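Local coordinates for protein probable L,D-transpeptidase 3 (PDB 6D4K) that is a probable L,D-transpeptidase that may perform as yet unknown cross-linking reactions and may anchor proteins to peptidoglycan, at residues V31-V41 and L107-A116; G40-A51 and D84-P95. All blocks are in the same frame, centred on the assembly; numbering follows the deposited sequence.

In the fold
The chain enters through strand 28-32, leaves it by a turn at T34-Q37 and runs into the short strand 38-39. Contact 1 pairs this run with strand 107-113 and so closes a long loop. Contact 2 falls within that loop: G40-A51, which carries strand 45-49, pairs with D84-P95, which carries strand 85-90. The two contacts share G40 and V41. They also meet where L32 N bonds to V46 O at 2.8 Å, and T113 OG1 probably bonds to P95 O. Contact 1 spans both sheets of the Ig-like domain: V31 and L32 belong to the antiparallel sheet of contact 2, strands 38-39 and 107-113 to the mixed one. The shared G40-V41 end faces the catalytic domain.

Contact 1 of 2, residues V31-V41 and L107-A116; sequences VLPTRGQVVGV and LSSDFKTGPA. With CA (calcium ion), chain B.
P33 lies over one face of the F111 ring. Its CG is 3.8 Å from the F111 ring centroid and 13° off the ring normal, a CH-pi contact. With CG held between the backbone N and the carbonyl carbon (chi1 64°), the F111 ring presents a face to P33. The V39 side chain runs at about a right angle to that of F111, and its CG2 lies 3.6 Å from F111 CD1. R35 reaches along strand 107-113 to S108, its chain bent at chi3. Its NH2 bonds to S108 O at 3.0 Å, bent (135°) and tilted from the guanidinium plane. S109 OG lies over one guanidinium face. A water joins P33 O to this OG.

The type II turn T34-Q37 brings G36 N to D110 O at 2.9 Å. K112 N bonds to Q37 O at 2.8 Å, and V39 N to K112 O, in parallel pairing. V38 O points away from this strand and binds calcium at 2.3 Å; D252 of the catalytic domain also binds the ion. At the far end V41 CG2 packs on A116 CB. Strand 38-39 edges a mixed sheet. Strand 99-104 flanks 107-113 on its other side, and W94 meets F111 edge-to-face.

Contact 2 of 2, residues G40-A51 and D84-P95; sequences GVAHPVVVTFSA and DVVQWVPDRFWP
Strands 45-49 and 85-90 run antiparallel, 166° between their directions, with V45-W88 and V47-V86 as hydrogen-bonded pairs and V46-Q87 and T48-V85 as non-hydrogen-bonded ones. F49 N continues the pairing to D84 O at 2.7 Å. V45 and W88 lie side by side, and V45 CG2 touches W88 CE3 at 3.9 Å. F49 turns an edge to D84 O, while its CE2 packs on V86 CG1 at 3.7 Å. On the sheet face that carries V46, Q87, T48 and V85, V46 CG1 meets V85 CG1 at 3.6 Å. P44 crosses Q87 at an angle, CG near Q87 OE1; Q87 NE2 bonds to E79.

This pair forms the middle of the four-stranded antiparallel sheet of the Ig-like domain, between 28-32 and 76-80. V45 and V47 touch strand 99-104 of the other sheet, as in a beta sandwich.

Beyond the strands, the type I turn G40-H43 meets W94. Its indole NE1 bonds to H43 O at 2.9 Å, almost straight (177°), in the ring plane and on a carbonyl lone pair. This bond fixes the indole's rotation, while W94 N to V41 O fixes the main chain. A42 CB packs on F93 CD1, and both side chains touch P256.

Contact 1 of 2, residues V31-V41 and L107-A116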
loop_
_atom_site.group_PDB
_atom_site.type_symbol
_atom_site.label_atom_id
_atom_site.label_comp_id
_atom_site.label_asym_id
_atom_site.label_seq_id
_atom_site.Cartn_x
_atom_site.Cartn_y
_atom_site.Cartn_z
ATOM N N VAL A 31 -19.225 0.844 6.465
ATOM C CA VAL A 31 -18.535 0.695 5.197
ATOM C C VAL A 31 -17.401 1.703 5.145
ATOM O O VAL A 31 -17.561 2.848 5.589
ATOM C CB VAL A 31 -19.511 0.956 4.035
ATOM C CG1 VAL A 31 -18.767 1.216 2.743
ATOM C CG2 VAL A 31 -20.456 -0.212 3.911
ATOM N N LEU A 32 -16.260 1.281 4.593
ATOM C CA LEU A 32 -15.194 2.209 4.214
ATOM C C LEU A 32 -15.104 2.177 2.697
ATOM O O LEU A 32 -15.303 1.120 2.096
ATOM C CB LEU A 32 -13.843 1.773 4.765
ATOM C CG LEU A 32 -13.683 1.696 6.279
ATOM C CD1 LEU A 32 -12.281 1.211 6.590
ATOM C CD2 LEU A 32 -13.963 3.046 6.922
ATOM N N PRO A 33 -14.778 3.316 2.056
ATOM C CA PRO A 33 -14.555 4.658 2.610
ATOM C C PRO A 33 -15.793 5.249 3.315
ATOM O O PRO A 33 -16.926 4.926 2.934
ATOM C CB PRO A 33 -14.212 5.488 1.361
ATOM C CG PRO A 33 -13.614 4.526 0.443
ATOM C CD PRO A 33 -14.428 3.265 0.627
ATOM N N THR A 34 -15.570 6.072 4.349
ATOM C CA THR A 34 -16.676 6.783 4.976
ATOM C C THR A 34 -17.235 7.832 4.015
ATOM O O THR A 34 -16.594 8.220 3.035
ATOM C CB THR A 34 -16.249 7.440 6.302
ATOM O OG1 THR A 34 -15.304 8.489 6.058
ATOM C CG2 THR A 34 -15.634 6.428 7.260
ATOM N N ARG A 35 -18.426 8.336 4.332
ATOM C CA ARG A 35 -19.061 9.314 3.457
ATOM C C ARG A 35 -18.190 10.563 3.350
ATOM O O ARG A 35 -17.859 11.198 4.360
ATOM C CB ARG A 35 -20.446 9.678 3.988
ATOM C CG ARG A 35 -21.240 10.556 3.027
ATOM C CD ARG A 35 -22.602 10.939 3.595
ATOM N NE ARG A 35 -23.409 9.766 3.926
ATOM C CZ ARG A 35 -24.217 9.140 3.074
ATOM N NH1 ARG A 35 -24.343 9.577 1.827
ATOM N NH2 ARG A 35 -24.906 8.079 3.474
ATOM N N GLY A 36 -17.797 10.900 2.128
ATOM C CA GLY A 36 -17.009 12.083 1.875
ATOM C C GLY A 36 -15.528 11.940 2.150
ATOM O O GLY A 36 -14.799 12.933 2.046
ATOM N N GLN A 37 -15.059 10.748 2.504
ATOM C CA GLN A 37 -13.644 10.528 2.758
ATOM C C GLN A 37 -12.844 10.734 1.478
ATOM O O GLN A 37 -13.314 10.416 0.380
ATOM C CB GLN A 37 -13.432 9.106 3.272
ATOM C CG GLN A 37 -12.039 8.858 3.872
ATOM C CD GLN A 37 -11.815 7.431 4.343
ATOM O OE1 GLN A 37 -12.751 6.649 4.465
ATOM N NE2 GLN A 37 -10.566 7.089 4.616
ATOM N N VAL A 38 -11.636 11.287 1.624
ATOM C CA VAL A 38 -10.690 11.443 0.525
ATOM C C VAL A 38 -9.698 10.290 0.587
ATOM O O VAL A 38 -8.990 10.124 1.593
ATOM C CB VAL A 38 -9.958 12.791 0.600
ATOM C CG1 VAL A 38 -8.973 12.900 -0.562
ATOM C CG2 VAL A 38 -10.953 13.938 0.592
ATOM N N VAL A 39 -9.638 9.498 -0.489
ATOM C CA VAL A 39 -8.853 8.269 -0.512
ATOM C C VAL A 39 -8.014 8.172 -1.789
ATOM O O VAL A 39 -8.292 8.819 -2.806
ATOM C CB VAL A 39 -9.739 7.005 -0.355
ATOM C CG1 VAL A 39 -10.545 7.081 0.949
ATOM C CG2 VAL A 39 -10.647 6.799 -1.599
ATOM N N GLY A 40 -6.979 7.329 -1.735
ATOM C CA GLY A 40 -6.186 6.993 -2.905
ATOM C C GLY A 40 -6.968 6.145 -3.900
ATOM O O GLY A 40 -8.033 5.595 -3.623
ATOM N N VAL A 41 -6.391 6.018 -5.098
ATOM C CA VAL A 41 -7.165 5.589 -6.266
ATOM C C VAL A 41 -7.354 4.085 -6.378
ATOM O O VAL A 41 -8.011 3.626 -7.316
ATOM C CB VAL A 41 -6.660 6.175 -7.603
ATOM C CG1 VAL A 41 -6.766 7.688 -7.597
ATOM C CG2 VAL A 41 -5.242 5.729 -7.891
ATOM N N LEU A 107 -27.488 0.633 0.825
ATOM C CA LEU A 107 -26.873 1.749 1.537
ATOM C C LEU A 107 -26.125 2.618 0.538
ATOM O O LEU A 107 -25.154 2.171 -0.081
ATOM C CB LEU A 107 -25.921 1.256 2.624
ATOM C CG LEU A 107 -24.935 2.277 3.203
ATOM C CD1 LEU A 107 -25.640 3.551 3.685
ATOM C CD2 LEU A 107 -24.094 1.668 4.324
ATOM N N SER A 108 -26.576 3.856 0.380
ATOM C CA SER A 108 -25.992 4.789 -0.572
ATOM C C SER A 108 -24.985 5.686 0.128
ATOM O O SER A 108 -25.239 6.186 1.228
ATOM C CB SER A 108 -27.079 5.643 -1.228
ATOM O OG SER A 108 -27.978 4.830 -1.962
ATOM N N SER A 109 -23.841 5.884 -0.518
ATOM C CA SER A 109 -22.760 6.679 0.035
ATOM C C SER A 109 -21.983 7.294 -1.117
ATOM O O SER A 109 -22.293 7.087 -2.298
ATOM C CB SER A 109 -21.841 5.814 0.905
ATOM O OG SER A 109 -21.048 6.608 1.768
ATOM N N ASP A 110 -20.962 8.056 -0.765
ATOM C CA ASP A 110 -20.021 8.542 -1.759
ATOM C C ASP A 110 -18.704 8.832 -1.070
ATOM O O ASP A 110 -18.632 8.968 0.150
ATOM C CB ASP A 110 -20.543 9.769 -2.529
ATOM C CG ASP A 110 -20.778 10.994 -1.639
ATOM O OD1 ASP A 110 -19.971 11.280 -0.728
ATOM O OD2 ASP A 110 -21.785 11.697 -1.875
ATOM N N PHE A 111 -17.664 8.936 -1.876
ATOM C CA PHE A 111 -16.357 9.292 -1.368
ATOM C C PHE A 111 -15.633 10.040 -2.468
ATOM O O PHE A 111 -16.122 10.139 -3.587
ATOM C CB PHE A 111 -15.593 8.077 -0.830
ATOM C CG PHE A 111 -15.261 7.041 -1.872
ATOM C CD1 PHE A 111 -14.075 7.131 -2.598
ATOM C CD2 PHE A 111 -16.110 5.964 -2.103
ATOM C CE1 PHE A 111 -13.734 6.160 -3.531
ATOM C CE2 PHE A 111 -15.785 4.991 -3.046
ATOM C CZ PHE A 111 -14.587 5.087 -3.761
ATOM N N LYS A 112 -14.475 10.578 -2.143
ATOM C CA LYS A 112 -13.684 11.363 -3.070
ATOM C C LYS A 112 -12.314 10.738 -3.218
ATOM O O LYS A 112 -11.762 10.179 -2.268
ATOM C CB LYS A 112 -13.535 12.809 -2.586
ATOM C CG LYS A 112 -14.900 13.486 -2.470
ATOM C CD LYS A 112 -14.903 14.907 -3.012
ATOM C CE LYS A 112 -15.816 15.807 -2.202
ATOM N NZ LYS A 112 -17.156 15.199 -1.976
ATOM N N THR A 113 -11.757 10.859 -4.414
ATOM C CA THR A 113 -10.392 10.437 -4.656
ATOM C C THR A 113 -9.500 11.661 -4.831
ATOM O O THR A 113 -9.922 12.671 -5.411
ATOM C CB THR A 113 -10.296 9.550 -5.896
ATOM O OG1 THR A 113 -10.906 10.216 -7.005
ATOM C CG2 THR A 113 -11.005 8.219 -5.650
ATOM N N GLY A 114 -8.273 11.568 -4.321
ATOM C CA GLY A 114 -7.271 12.575 -4.585
ATOM C C GLY A 114 -6.529 12.267 -5.873
ATOM O O GLY A 114 -7.067 11.613 -6.783
ATOM N N PRO A 115 -5.278 12.715 -5.973
ATOM C CA PRO A 115 -4.471 12.381 -7.153
ATOM C C PRO A 115 -4.138 10.896 -7.177
ATOM O O PRO A 115 -4.104 10.218 -6.143
ATOM C CB PRO A 115 -3.206 13.226 -6.964
ATOM C CG PRO A 115 -3.104 13.400 -5.473
ATOM C CD PRO A 115 -4.516 13.482 -4.966
ATOM N N ALA A 116 -3.858 10.392 -8.380
ATOM C CA ALA A 116 -3.390 9.016 -8.527
ATOM C C ALA A 116 -1.899 9.005 -8.242
ATOM O O ALA A 116 -1.095 9.405 -9.075
ATOM C CB ALA A 116 -3.700 8.482 -9.921
HETATM CA CA CA B . -7.043 9.783 2.847
HETATM O O HOH W 1 -18.548 6.155 0.996
HETATM O O HOH W 2 -19.682 4.830 4.243
HETATM O O HOH W 3 -8.752 9.716 4.517
HETATM O O HOH W 4 -5.812 9.277 4.938
HETATM O O HOH W 5 -7.309 7.481 2.602
HETATM O O HOH W 6 -6.717 11.979 3.156
#

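Contact 2 of 2, residues G40-A51 and D84-P95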
loop_
_atom_site.group_PDB
_atom_site.type_symbol
_atom_site.label_atom_id
_atom_site.label_comp_id
_atom_site.label_asym_id
_atom_site.label_seq_id
_atom_site.Cartn_x
_atom_site.Cartn_y
_atom_site.Cartn_z
ATOM N N GLY A 40 -6.979 7.329 -1.735
ATOM C CA GLY A 40 -6.186 6.993 -2.905
ATOM C C GLY A 40 -6.968 6.145 -3.900
ATOM O O GLY A 40 -8.033 5.595 -3.623
ATOM N N VAL A 41 -6.391 6.018 -5.098
ATOM C CA VAL A 41 -7.165 5.589 -6.266
ATOM C C VAL A 41 -7.354 4.085 -6.378
ATOM O O VAL A 41 -8.011 3.626 -7.316
ATOM C CB VAL A 41 -6.660 6.175 -7.603
ATOM C CG1 VAL A 41 -6.766 7.688 -7.597
ATOM C CG2 VAL A 41 -5.242 5.729 -7.891
ATOM N N ALA A 42 -6.835 3.296 -5.437
ATOM C CA ALA A 42 -7.138 1.871 -5.399
ATOM C C ALA A 42 -7.813 1.471 -4.092
ATOM O O ALA A 42 -7.791 0.293 -3.720
ATOM C CB ALA A 42 -5.898 1.013 -5.665
ATOM N N HIS A 43 -8.438 2.413 -3.393
ATOM C CA HIS A 43 -8.978 2.089 -2.076
ATOM C C HIS A 43 -10.080 1.036 -2.199
ATOM O O HIS A 43 -11.008 1.211 -2.996
ATOM C CB HIS A 43 -9.521 3.333 -1.371
ATOM C CG HIS A 43 -9.669 3.167 0.123
ATOM N ND1 HIS A 43 -10.573 2.294 0.689
ATOM C CD2 HIS A 43 -9.026 3.764 1.161
ATOM C CE1 HIS A 43 -10.476 2.355 2.007
ATOM N NE2 HIS A 43 -9.552 3.246 2.319
ATOM N N PRO A 44 -10.028 -0.047 -1.430
ATOM C CA PRO A 44 -11.106 -1.039 -1.485
ATOM C C PRO A 44 -12.366 -0.539 -0.794
ATOM O O PRO A 44 -12.372 0.442 -0.047
ATOM C CB PRO A 44 -10.508 -2.237 -0.740
ATOM C CG PRO A 44 -9.529 -1.619 0.231
ATOM C CD PRO A 44 -8.916 -0.469 -0.557
ATOM N N VAL A 45 -13.457 -1.245 -1.048
ATOM C CA VAL A 45 -14.700 -1.034 -0.322
ATOM C C VAL A 45 -14.761 -2.090 0.777
ATOM O O VAL A 45 -14.814 -3.293 0.494
ATOM C CB VAL A 45 -15.917 -1.088 -1.251
ATOM C CG1 VAL A 45 -17.180 -0.885 -0.432
ATOM C CG2 VAL A 45 -15.782 -0.020 -2.351
ATOM N N VAL A 46 -14.727 -1.655 2.027
ATOM C CA VAL A 46 -14.587 -2.560 3.167
ATOM C C VAL A 46 -15.906 -2.576 3.932
ATOM O O VAL A 46 -16.356 -1.537 4.432
ATOM C CB VAL A 46 -13.413 -2.163 4.076
ATOM C CG1 VAL A 46 -13.183 -3.232 5.156
ATOM C CG2 VAL A 46 -12.153 -1.943 3.246
ATOM N N VAL A 47 -16.516 -3.751 4.026
ATOM C CA VAL A 47 -17.843 -3.912 4.593
ATOM C C VAL A 47 -17.696 -4.658 5.920
ATOM O O VAL A 47 -17.194 -5.786 5.953
ATOM C CB VAL A 47 -18.772 -4.677 3.634
ATOM C CG1 VAL A 47 -20.154 -4.800 4.265
ATOM C CG2 VAL A 47 -18.835 -3.990 2.244
ATOM N N THR A 48 -18.120 -4.027 7.014
ATOM C CA THR A 48 -18.047 -4.620 8.348
ATOM C C THR A 48 -19.450 -5.022 8.772
ATOM O O THR A 48 -20.367 -4.190 8.770
ATOM C CB THR A 48 -17.452 -3.629 9.350
ATOM O OG1 THR A 48 -16.104 -3.336 8.967
ATOM C CG2 THR A 48 -17.472 -4.227 10.768
ATOM N N PHE A 49 -19.609 -6.291 9.124
ATOM C CA PHE A 49 -20.901 -6.832 9.519
ATOM C C PHE A 49 -21.135 -6.695 11.020
ATOM O O PHE A 49 -20.196 -6.685 11.817
ATOM C CB PHE A 49 -21.022 -8.301 9.110
ATOM C CG PHE A 49 -21.049 -8.504 7.626
ATOM C CD1 PHE A 49 -22.241 -8.362 6.934
ATOM C CD2 PHE A 49 -19.899 -8.830 6.933
ATOM C CE1 PHE A 49 -22.297 -8.559 5.553
ATOM C CE2 PHE A 49 -19.929 -9.013 5.536
ATOM C CZ PHE A 49 -21.135 -8.888 4.859
ATOM N N SER A 50 -22.407 -6.597 11.409
ATOM C CA SER A 50 -22.720 -6.453 12.831
ATOM C C SER A 50 -22.370 -7.708 13.616
ATOM O O SER A 50 -22.081 -7.616 14.811
ATOM C CB SER A 50 -24.186 -6.056 13.029
ATOM O OG SER A 50 -24.398 -4.734 12.579
ATOM N N ALA A 51 -22.373 -8.875 12.978
ATOM C CA ALA A 51 -22.001 -10.113 13.648
ATOM C C ALA A 51 -21.202 -11.006 12.705
ATOM O O ALA A 51 -21.373 -10.929 11.485
ATOM C CB ALA A 51 -23.229 -10.890 14.145
ATOM N N ASP A 84 -16.319 -11.179 10.064
ATOM C CA ASP A 84 -17.255 -10.065 10.007
ATOM C C ASP A 84 -16.775 -8.920 9.132
ATOM O O ASP A 84 -17.321 -7.812 9.234
ATOM C CB ASP A 84 -17.572 -9.546 11.417
ATOM C CG ASP A 84 -16.334 -9.055 12.161
ATOM O OD1 ASP A 84 -16.495 -8.465 13.255
ATOM O OD2 ASP A 84 -15.203 -9.257 11.670
ATOM N N VAL A 85 -15.745 -9.130 8.306
ATOM C CA VAL A 85 -15.242 -8.078 7.428
ATOM C C VAL A 85 -14.965 -8.675 6.059
ATOM O O VAL A 85 -14.126 -9.573 5.927
ATOM C CB VAL A 85 -13.979 -7.388 7.965
ATOM C CG1 VAL A 85 -13.481 -6.358 6.938
ATOM C CG2 VAL A 85 -14.265 -6.708 9.314
ATOM N N VAL A 86 -15.632 -8.154 5.034
ATOM C CA VAL A 86 -15.312 -8.502 3.654
ATOM C C VAL A 86 -14.918 -7.225 2.925
ATOM O O VAL A 86 -15.555 -6.180 3.086
ATOM C CB VAL A 86 -16.440 -9.278 2.919
ATOM C CG1 VAL A 86 -17.674 -8.404 2.660
ATOM C CG2 VAL A 86 -15.921 -9.914 1.621
ATOM N N GLN A 87 -13.851 -7.290 2.147
ATOM C CA GLN A 87 -13.471 -6.143 1.344
ATOM C C GLN A 87 -13.660 -6.456 -0.128
ATOM O O GLN A 87 -13.484 -7.599 -0.563
ATOM C CB GLN A 87 -12.040 -5.678 1.608
ATOM C CG GLN A 87 -10.937 -6.487 1.002
ATOM C CD GLN A 87 -9.606 -5.831 1.225
ATOM O OE1 GLN A 87 -9.534 -4.761 1.829
ATOM N NE2 GLN A 87 -8.540 -6.475 0.773
ATOM N N TRP A 88 -14.038 -5.436 -0.876
ATOM C CA TRP A 88 -14.257 -5.551 -2.312
ATOM C C TRP A 88 -13.123 -4.779 -2.967
ATOM O O TRP A 88 -13.006 -3.563 -2.788
ATOM C CB TRP A 88 -15.624 -4.973 -2.634
ATOM C CG TRP A 88 -16.076 -5.098 -4.046
ATOM C CD1 TRP A 88 -16.741 -6.157 -4.616
ATOM C CD2 TRP A 88 -15.972 -4.100 -5.063
ATOM N NE1 TRP A 88 -17.044 -5.873 -5.936
ATOM C CE2 TRP A 88 -16.569 -4.621 -6.232
ATOM C CE3 TRP A 88 -15.408 -2.821 -5.107
ATOM C CZ2 TRP A 88 -16.644 -3.889 -7.412
ATOM C CZ3 TRP A 88 -15.471 -2.106 -6.288
ATOM C CH2 TRP A 88 -16.086 -2.645 -7.429
ATOM N N VAL A 89 -12.273 -5.496 -3.689
ATOM C CA VAL A 89 -11.059 -4.945 -4.284
ATOM C C VAL A 89 -11.378 -4.585 -5.728
ATOM O O VAL A 89 -11.672 -5.488 -6.528
ATOM C CB VAL A 89 -9.921 -5.976 -4.216
ATOM C CG1 VAL A 89 -8.670 -5.455 -4.917
ATOM C CG2 VAL A 89 -9.654 -6.365 -2.754
ATOM N N PRO A 90 -11.331 -3.308 -6.115
ATOM C CA PRO A 90 -11.615 -2.956 -7.513
ATOM C C PRO A 90 -10.574 -3.540 -8.452
ATOM O O PRO A 90 -9.383 -3.579 -8.140
ATOM C CB PRO A 90 -11.575 -1.425 -7.516
ATOM C CG PRO A 90 -10.708 -1.064 -6.331
ATOM C CD PRO A 90 -10.988 -2.134 -5.293
ATOM N N ASP A 91 -11.034 -3.966 -9.629
ATOM C CA ASP A 91 -10.119 -4.537 -10.605
ATOM C C ASP A 91 -9.260 -3.475 -11.287
ATOM O O ASP A 91 -8.231 -3.811 -11.894
ATOM C CB ASP A 91 -10.924 -5.234 -11.694
ATOM C CG ASP A 91 -11.568 -6.530 -11.241
ATOM O OD1 ASP A 91 -11.075 -7.184 -10.300
ATOM O OD2 ASP A 91 -12.562 -6.927 -11.898
ATOM N N ARG A 92 -9.678 -2.216 -11.232
ATOM C CA ARG A 92 -9.000 -1.099 -11.871
ATOM C C ARG A 92 -8.910 0.020 -10.849
ATOM O O ARG A 92 -9.538 -0.048 -9.793
ATOM C CB ARG A 92 -9.775 -0.619 -13.120
ATOM C CG ARG A 92 -10.429 -1.731 -13.951
ATOM C CD ARG A 92 -11.131 -1.160 -15.159
ATOM N NE ARG A 92 -12.072 -0.099 -14.808
ATOM C CZ ARG A 92 -13.387 -0.249 -14.694
ATOM N NH1 ARG A 92 -13.960 -1.430 -14.913
ATOM N NH2 ARG A 92 -14.138 0.801 -14.378
ATOM N N PHE A 93 -8.140 1.053 -11.157
ATOM C CA PHE A 93 -8.081 2.221 -10.291
ATOM C C PHE A 93 -9.321 3.084 -10.485
ATOM O O PHE A 93 -9.814 3.243 -11.608
ATOM C CB PHE A 93 -6.846 3.066 -10.612
ATOM C CG PHE A 93 -5.540 2.338 -10.438
ATOM C CD1 PHE A 93 -5.452 1.210 -9.637
ATOM C CD2 PHE A 93 -4.401 2.776 -11.096
ATOM C CE1 PHE A 93 -4.245 0.538 -9.487
ATOM C CE2 PHE A 93 -3.191 2.110 -10.951
ATOM C CZ PHE A 93 -3.116 0.987 -10.149
ATOM N N TRP A 94 -9.822 3.647 -9.386
ATOM C CA TRP A 94 -10.829 4.688 -9.466
ATOM C C TRP A 94 -10.256 5.875 -10.236
ATOM O O TRP A 94 -9.047 6.122 -10.192
ATOM C CB TRP A 94 -11.190 5.171 -8.053
ATOM C CG TRP A 94 -11.686 4.119 -7.135
ATOM C CD1 TRP A 94 -11.065 3.664 -6.001
ATOM C CD2 TRP A 94 -12.921 3.393 -7.234
ATOM N NE1 TRP A 94 -11.827 2.685 -5.408
ATOM C CE2 TRP A 94 -12.981 2.516 -6.125
ATOM C CE3 TRP A 94 -13.992 3.422 -8.137
ATOM C CZ2 TRP A 94 -14.053 1.640 -5.923
ATOM C CZ3 TRP A 94 -15.057 2.558 -7.936
ATOM C CH2 TRP A 94 -15.084 1.688 -6.822
ATOM N N PRO A 95 -11.108 6.673 -10.885
ATOM C CA PRO A 95 -10.618 7.936 -11.455
ATOM C C PRO A 95 -10.151 8.855 -10.336
ATOM O O PRO A 95 -10.757 8.902 -9.262
ATOM C CB PRO A 95 -11.849 8.507 -12.177
ATOM C CG PRO A 95 -13.017 7.906 -11.476
ATOM C CD PRO A 95 -12.576 6.544 -10.983
HETATM O O HOH W 7 -18.974 -8.595 14.155
#